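SAV1430 (PDB 2FFM) is of unknown function but belongs to the Nfu/NifU N-terminal scaffold family, which suggests a part in iron-sulfur cluster assembly. Local coordinates at residues A[26-34]-A[46-57]. Numbering follows the deposited sequence.
Sequences MTSDTYTKV and LKVEGVKSIFHV
Tyr31 and Ile54 face each other as an antiparallel hydrogen-bonded pair, joined in both directions, with Tyr31 N to Ile54 O (2.9 Å) lying in the carbonyl plane. Asp29 and His56 form the next such pair, where His56 N meets Asp29 O at 2.8 Å in a nearly straight bond of 169°. On the sheet face that carries these four side chains, CE1 of the Tyr31 ring rests 3.8 Å from His56 CB, at the edge of the imidazole and near its plane; the phenol OH beyond it is hydrogen-bonded to Arg23, which forms a salt bridge with Asp29 as well. Helix 40-46 packs on this face. At its end Leu46 sets CD2 in the bend of the chain after the strand, 3.3 Å from Lys33 C, with Val34 CG1 alongside Leu46 CB. On the face of Thr30 and Phe55, with CG anti to the backbone N (chi1 178°), Phe55 swings its ring across to strand 29-31, Thr30 OG1 sitting in plane at the ring edge, 3.6 Å from CD1, and Ser28 packing against CE1 and CZ. Strand 29-31 is an outermost strand of this chain's five-stranded antiparallel sheet, paired with strand 51-57, the chain between them passing through helix 40-46.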
HETATM    1  N   MSE A  26     -10.039 -14.566  -2.831  1.00 42.28           N
HETATM    2  CA  MSE A  26     -10.890 -13.511  -3.375  1.00 42.41           C
HETATM    3  C   MSE A  26     -11.259 -12.482  -2.308  1.00 40.10           C
HETATM    4  O   MSE A  26     -11.833 -11.437  -2.619  1.00 39.63           O
HETATM    5  CB  MSE A  26     -12.175 -14.104  -3.950  1.00 45.88           C
HETATM    6  CG  MSE A  26     -11.985 -15.182  -4.996  1.00 51.15           C
HETATM    7 SE   MSE A  26     -10.807 -14.693  -6.428  1.00 64.59          SE
HETATM    8  CE  MSE A  26     -11.519 -12.938  -6.873  1.00 58.48           C
ATOM      9  N   THR A  27     -10.935 -12.781  -1.055  1.00 37.18           N
ATOM     10  CA  THR A  27     -11.255 -11.866   0.027  1.00 37.10           C
ATOM     11  C   THR A  27     -10.225 -10.753   0.127  1.00 37.35           C
ATOM     12  O   THR A  27      -9.141 -10.829  -0.455  1.00 39.01           O
ATOM     13  CB  THR A  27     -11.356 -12.591   1.403  1.00 36.68           C
ATOM     14  OG1 THR A  27     -10.083 -13.136   1.773  1.00 36.01           O
ATOM     15  CG2 THR A  27     -12.397 -13.690   1.347  1.00 34.33           C
ATOM     16  N   SER A  28     -10.576  -9.712   0.870  1.00 36.20           N
ATOM     17  CA  SER A  28      -9.693  -8.581   1.046  1.00 34.52           C
ATOM     18  C   SER A  28      -9.157  -8.577   2.465  1.00 36.41           C
ATOM     19  O   SER A  28      -9.617  -9.344   3.315  1.00 37.16           O
ATOM     20  CB  SER A  28     -10.448  -7.283   0.781  1.00 32.72           C
ATOM     21  OG  SER A  28     -11.307  -6.975   1.863  1.00 29.20           O
ATOM     22  N   ASP A  29      -8.176  -7.708   2.702  1.00 36.53           N
ATOM     23  CA  ASP A  29      -7.538  -7.545   4.005  1.00 37.04           C
ATOM     24  C   ASP A  29      -7.141  -6.082   4.179  1.00 36.93           C
ATOM     25  O   ASP A  29      -6.631  -5.460   3.253  1.00 37.23           O
ATOM     26  CB  ASP A  29      -6.280  -8.413   4.100  1.00 38.25           C
ATOM     27  CG  ASP A  29      -6.573  -9.840   4.535  1.00 38.58           C
ATOM     28  OD1 ASP A  29      -6.721 -10.086   5.754  1.00 37.63           O
ATOM     29  OD2 ASP A  29      -6.649 -10.717   3.651  1.00 37.90           O
ATOM     30  N   THR A  30      -7.386  -5.540   5.366  1.00 35.68           N
ATOM     31  CA  THR A  30      -7.038  -4.160   5.673  1.00 34.86           C
ATOM     32  C   THR A  30      -6.057  -4.199   6.834  1.00 34.79           C
ATOM     33  O   THR A  30      -6.407  -4.600   7.946  1.00 33.36           O
ATOM     34  CB  THR A  30      -8.272  -3.332   6.083  1.00 35.04           C
ATOM     35  OG1 THR A  30      -9.264  -3.431   5.059  1.00 37.21           O
ATOM     36  CG2 THR A  30      -7.897  -1.866   6.271  1.00 33.36           C
ATOM     37  N   TYR A  31      -4.822  -3.792   6.563  1.00 33.15           N
ATOM     38  CA  TYR A  31      -3.780  -3.794   7.572  1.00 32.30           C
ATOM     39  C   TYR A  31      -3.519  -2.394   8.072  1.00 33.47           C
ATOM     40  O   TYR A  31      -3.212  -1.496   7.294  1.00 33.51           O
ATOM     41  CB  TYR A  31      -2.500  -4.369   6.992  1.00 31.80           C
ATOM     42  CG  TYR A  31      -2.708  -5.630   6.197  1.00 31.09           C
ATOM     43  CD1 TYR A  31      -2.670  -5.605   4.806  1.00 29.77           C
ATOM     44  CD2 TYR A  31      -2.885  -6.859   6.840  1.00 31.56           C
ATOM     45  CE1 TYR A  31      -2.784  -6.775   4.060  1.00 32.76           C
ATOM     46  CE2 TYR A  31      -3.004  -8.042   6.111  1.00 34.16           C
ATOM     47  CZ  TYR A  31      -2.948  -7.991   4.718  1.00 34.45           C
ATOM     48  OH  TYR A  31      -3.012  -9.158   3.997  1.00 34.68           O
ATOM     49  N   THR A  32      -3.632  -2.216   9.383  1.00 36.10           N
ATOM     50  CA  THR A  32      -3.413  -0.913   9.995  1.00 37.54           C
ATOM     51  C   THR A  32      -2.138  -0.866  10.830  1.00 38.23           C
ATOM     52  O   THR A  32      -1.637   0.212  11.141  1.00 37.73           O
ATOM     53  CB  THR A  32      -4.621  -0.509  10.882  1.00 37.43           C
ATOM     54  OG1 THR A  32      -4.818  -1.507  11.887  1.00 39.30           O
ATOM     55  CG2 THR A  32      -5.883  -0.380  10.046  1.00 33.95           C
ATOM     56  N   LYS A  33      -1.616  -2.037  11.183  1.00 39.53           N
ATOM     57  CA  LYS A  33      -0.402  -2.133  11.994  1.00 42.07           C
ATOM     58  C   LYS A  33       0.446  -3.340  11.589  1.00 42.93           C
ATOM     59  O   LYS A  33      -0.076  -4.326  11.074  1.00 43.99           O
ATOM     60  CB  LYS A  33      -0.769  -2.246  13.477  1.00 43.01           C
ATOM     61  CG  LYS A  33      -1.762  -3.371  13.806  1.00 45.27           C
ATOM     62  CD  LYS A  33      -2.082  -3.431  15.313  1.00 45.96           C
ATOM     63  CE  LYS A  33      -3.223  -4.411  15.639  1.00 45.73           C
ATOM     64  NZ  LYS A  33      -4.547  -4.018  15.046  1.00 44.11           N
ATOM     65  N   VAL A  34       1.749  -3.272  11.837  1.00 42.43           N
ATOM     66  CA  VAL A  34       2.631  -4.371  11.468  1.00 43.05           C
ATOM     67  C   VAL A  34       2.682  -5.498  12.498  1.00 43.82           C
ATOM     68  O   VAL A  34       2.582  -5.261  13.707  1.00 44.83           O
ATOM     69  CB  VAL A  34       4.077  -3.879  11.238  1.00 42.84           C
ATOM     70  CG1 VAL A  34       4.073  -2.649  10.342  1.00 43.78           C
ATOM     71  CG2 VAL A  34       4.748  -3.578  12.557  1.00 42.78           C
ATOM     72  N   LEU A  46       3.788  -0.272   5.876  1.00 29.99           N
ATOM     73  CA  LEU A  46       3.231   0.360   7.070  1.00 30.86           C
ATOM     74  C   LEU A  46       4.263   1.159   7.879  1.00 29.97           C
ATOM     75  O   LEU A  46       3.937   2.188   8.457  1.00 27.37           O
ATOM     76  CB  LEU A  46       2.594  -0.696   7.974  1.00 32.19           C
ATOM     77  CG  LEU A  46       1.166  -1.122   7.655  1.00 32.58           C
ATOM     78  CD1 LEU A  46       1.043  -1.463   6.188  1.00 37.26           C
ATOM     79  CD2 LEU A  46       0.801  -2.319   8.519  1.00 34.48           C
ATOM     80  N   LYS A  47       5.500   0.672   7.923  1.00 30.34           N
ATOM     81  CA  LYS A  47       6.565   1.339   8.656  1.00 31.58           C
ATOM     82  C   LYS A  47       6.964   2.662   7.997  1.00 32.46           C
ATOM     83  O   LYS A  47       7.748   3.436   8.560  1.00 35.51           O
ATOM     84  CB  LYS A  47       7.800   0.436   8.758  1.00 32.46           C
ATOM     85  CG  LYS A  47       7.669  -0.750   9.707  1.00 34.29           C
ATOM     86  CD  LYS A  47       8.927  -1.616   9.683  1.00 36.37           C
ATOM     87  CE  LYS A  47       8.711  -2.919  10.461  1.00 39.29           C
ATOM     88  NZ  LYS A  47       9.743  -3.960  10.146  1.00 39.61           N
ATOM     89  N   VAL A  48       6.441   2.915   6.801  1.00 32.67           N
ATOM     90  CA  VAL A  48       6.728   4.156   6.087  1.00 32.12           C
ATOM     91  C   VAL A  48       5.996   5.309   6.760  1.00 32.27           C
ATOM     92  O   VAL A  48       4.785   5.256   6.955  1.00 31.05           O
ATOM     93  CB  VAL A  48       6.288   4.060   4.614  1.00 32.09           C
ATOM     94  CG1 VAL A  48       6.435   5.411   3.937  1.00 31.96           C
ATOM     95  CG2 VAL A  48       7.136   3.023   3.898  1.00 31.76           C
ATOM     96  N   GLU A  49       6.752   6.335   7.138  1.00 34.24           N
ATOM     97  CA  GLU A  49       6.220   7.527   7.798  1.00 35.95           C
ATOM     98  C   GLU A  49       5.167   8.186   6.921  1.00 36.10           C
ATOM     99  O   GLU A  49       5.471   8.685   5.834  1.00 37.66           O
ATOM    100  CB  GLU A  49       7.369   8.510   8.062  1.00 39.32           C
ATOM    101  CG  GLU A  49       6.976   9.932   8.525  1.00 42.21           C
ATOM    102  CD  GLU A  49       6.972  10.105  10.040  1.00 44.74           C
ATOM    103  OE1 GLU A  49       6.823  11.274  10.513  1.00 42.85           O
ATOM    104  OE2 GLU A  49       7.117   9.072  10.751  1.00 43.03           O
ATOM    105  N   GLY A  50       3.927   8.187   7.394  1.00 35.72           N
ATOM    106  CA  GLY A  50       2.861   8.797   6.625  1.00 34.48           C
ATOM    107  C   GLY A  50       1.802   7.813   6.169  1.00 33.48           C
ATOM    108  O   GLY A  50       0.682   8.206   5.839  1.00 34.29           O
ATOM    109  N   VAL A  51       2.152   6.536   6.126  1.00 30.67           N
ATOM    110  CA  VAL A  51       1.193   5.526   5.726  1.00 29.11           C
ATOM    111  C   VAL A  51       0.250   5.286   6.890  1.00 29.76           C
ATOM    112  O   VAL A  51       0.686   5.039   8.015  1.00 30.94           O
ATOM    113  CB  VAL A  51       1.898   4.207   5.351  1.00 28.95           C
ATOM    114  CG1 VAL A  51       0.868   3.109   5.104  1.00 23.32           C
ATOM    115  CG2 VAL A  51       2.750   4.422   4.097  1.00 27.85           C
ATOM    116  N   LYS A  52      -1.046   5.370   6.624  1.00 30.80           N
ATOM    117  CA  LYS A  52      -2.048   5.159   7.663  1.00 32.61           C
ATOM    118  C   LYS A  52      -2.540   3.706   7.676  1.00 31.05           C
ATOM    119  O   LYS A  52      -2.490   3.044   8.705  1.00 29.28           O
ATOM    120  CB  LYS A  52      -3.231   6.120   7.459  1.00 35.55           C
ATOM    121  CG  LYS A  52      -4.408   5.889   8.421  1.00 40.49           C
ATOM    122  CD  LYS A  52      -4.145   6.463   9.815  1.00 45.22           C
ATOM    123  CE  LYS A  52      -4.734   7.868   9.956  1.00 47.74           C
ATOM    124  NZ  LYS A  52      -4.271   8.772   8.855  1.00 49.08           N
ATOM    125  N   SER A  53      -3.024   3.219   6.537  1.00 31.57           N
ATOM    126  CA  SER A  53      -3.510   1.845   6.447  1.00 32.89           C
ATOM    127  C   SER A  53      -3.308   1.326   5.037  1.00 31.31           C
ATOM    128  O   SER A  53      -2.917   2.075   4.142  1.00 30.64           O
ATOM    129  CB  SER A  53      -5.001   1.759   6.787  1.00 34.49           C
ATOM    130  OG  SER A  53      -5.786   2.111   5.658  1.00 36.03           O
ATOM    131  N   ILE A  54      -3.609   0.044   4.845  1.00 30.34           N
ATOM    132  CA  ILE A  54      -3.468  -0.602   3.545  1.00 29.59           C
ATOM    133  C   ILE A  54      -4.638  -1.529   3.254  1.00 28.43           C
ATOM    134  O   ILE A  54      -4.983  -2.372   4.071  1.00 29.13           O
ATOM    135  CB  ILE A  54      -2.166  -1.449   3.475  1.00 30.59           C
ATOM    136  CG1 ILE A  54      -0.949  -0.555   3.698  1.00 29.28           C
ATOM    137  CG2 ILE A  54      -2.060  -2.151   2.124  1.00 27.04           C
ATOM    138  CD1 ILE A  54      -0.824   0.535   2.664  1.00 34.91           C
ATOM    139  N   PHE A  55      -5.259  -1.355   2.094  1.00 28.95           N
ATOM    140  CA  PHE A  55      -6.358  -2.218   1.683  1.00 27.47           C
ATOM    141  C   PHE A  55      -5.759  -3.092   0.601  1.00 27.96           C
ATOM    142  O   PHE A  55      -5.289  -2.583  -0.409  1.00 26.12           O
ATOM    143  CB  PHE A  55      -7.514  -1.412   1.094  1.00 25.59           C
ATOM    144  CG  PHE A  55      -8.669  -2.259   0.615  1.00 22.87           C
ATOM    145  CD1 PHE A  55      -9.406  -3.027   1.510  1.00 20.06           C
ATOM    146  CD2 PHE A  55      -9.048  -2.248  -0.727  1.00 20.91           C
ATOM    147  CE1 PHE A  55     -10.510  -3.767   1.078  1.00 21.33           C
ATOM    148  CE2 PHE A  55     -10.149  -2.984  -1.168  1.00 20.46           C
ATOM    149  CZ  PHE A  55     -10.882  -3.744  -0.266  1.00 20.44           C
ATOM    150  N   HIS A  56      -5.777  -4.404   0.817  1.00 29.88           N
ATOM    151  CA  HIS A  56      -5.202  -5.348  -0.132  1.00 30.92           C
ATOM    152  C   HIS A  56      -6.227  -6.348  -0.651  1.00 31.70           C
ATOM    153  O   HIS A  56      -6.799  -7.112   0.126  1.00 32.98           O
ATOM    154  CB  HIS A  56      -4.050  -6.110   0.530  1.00 30.87           C
ATOM    155  CG  HIS A  56      -3.271  -6.964  -0.420  1.00 30.27           C
ATOM    156  ND1 HIS A  56      -2.314  -7.860   0.002  1.00 29.32           N
ATOM    157  CD2 HIS A  56      -3.291  -7.040  -1.771  1.00 31.13           C
ATOM    158  CE1 HIS A  56      -1.775  -8.449  -1.050  1.00 30.48           C
ATOM    159  NE2 HIS A  56      -2.350  -7.969  -2.139  1.00 31.97           N
ATOM    160  N   VAL A  57      -6.440  -6.364  -1.965  1.00 32.23           N
ATOM    161  CA  VAL A  57      -7.406  -7.287  -2.559  1.00 33.22           C
ATOM    162  C   VAL A  57      -7.154  -7.517  -4.041  1.00 34.07           C
ATOM    163  O   VAL A  57      -6.866  -6.581  -4.767  1.00 35.90           O
ATOM    164  CB  VAL A  57      -8.846  -6.769  -2.385  1.00 31.93           C
ATOM    165  CG1 VAL A  57      -9.060  -5.530  -3.218  1.00 31.86           C
ATOM    166  CG2 VAL A  57      -9.828  -7.854  -2.762  1.00 33.04           C
TER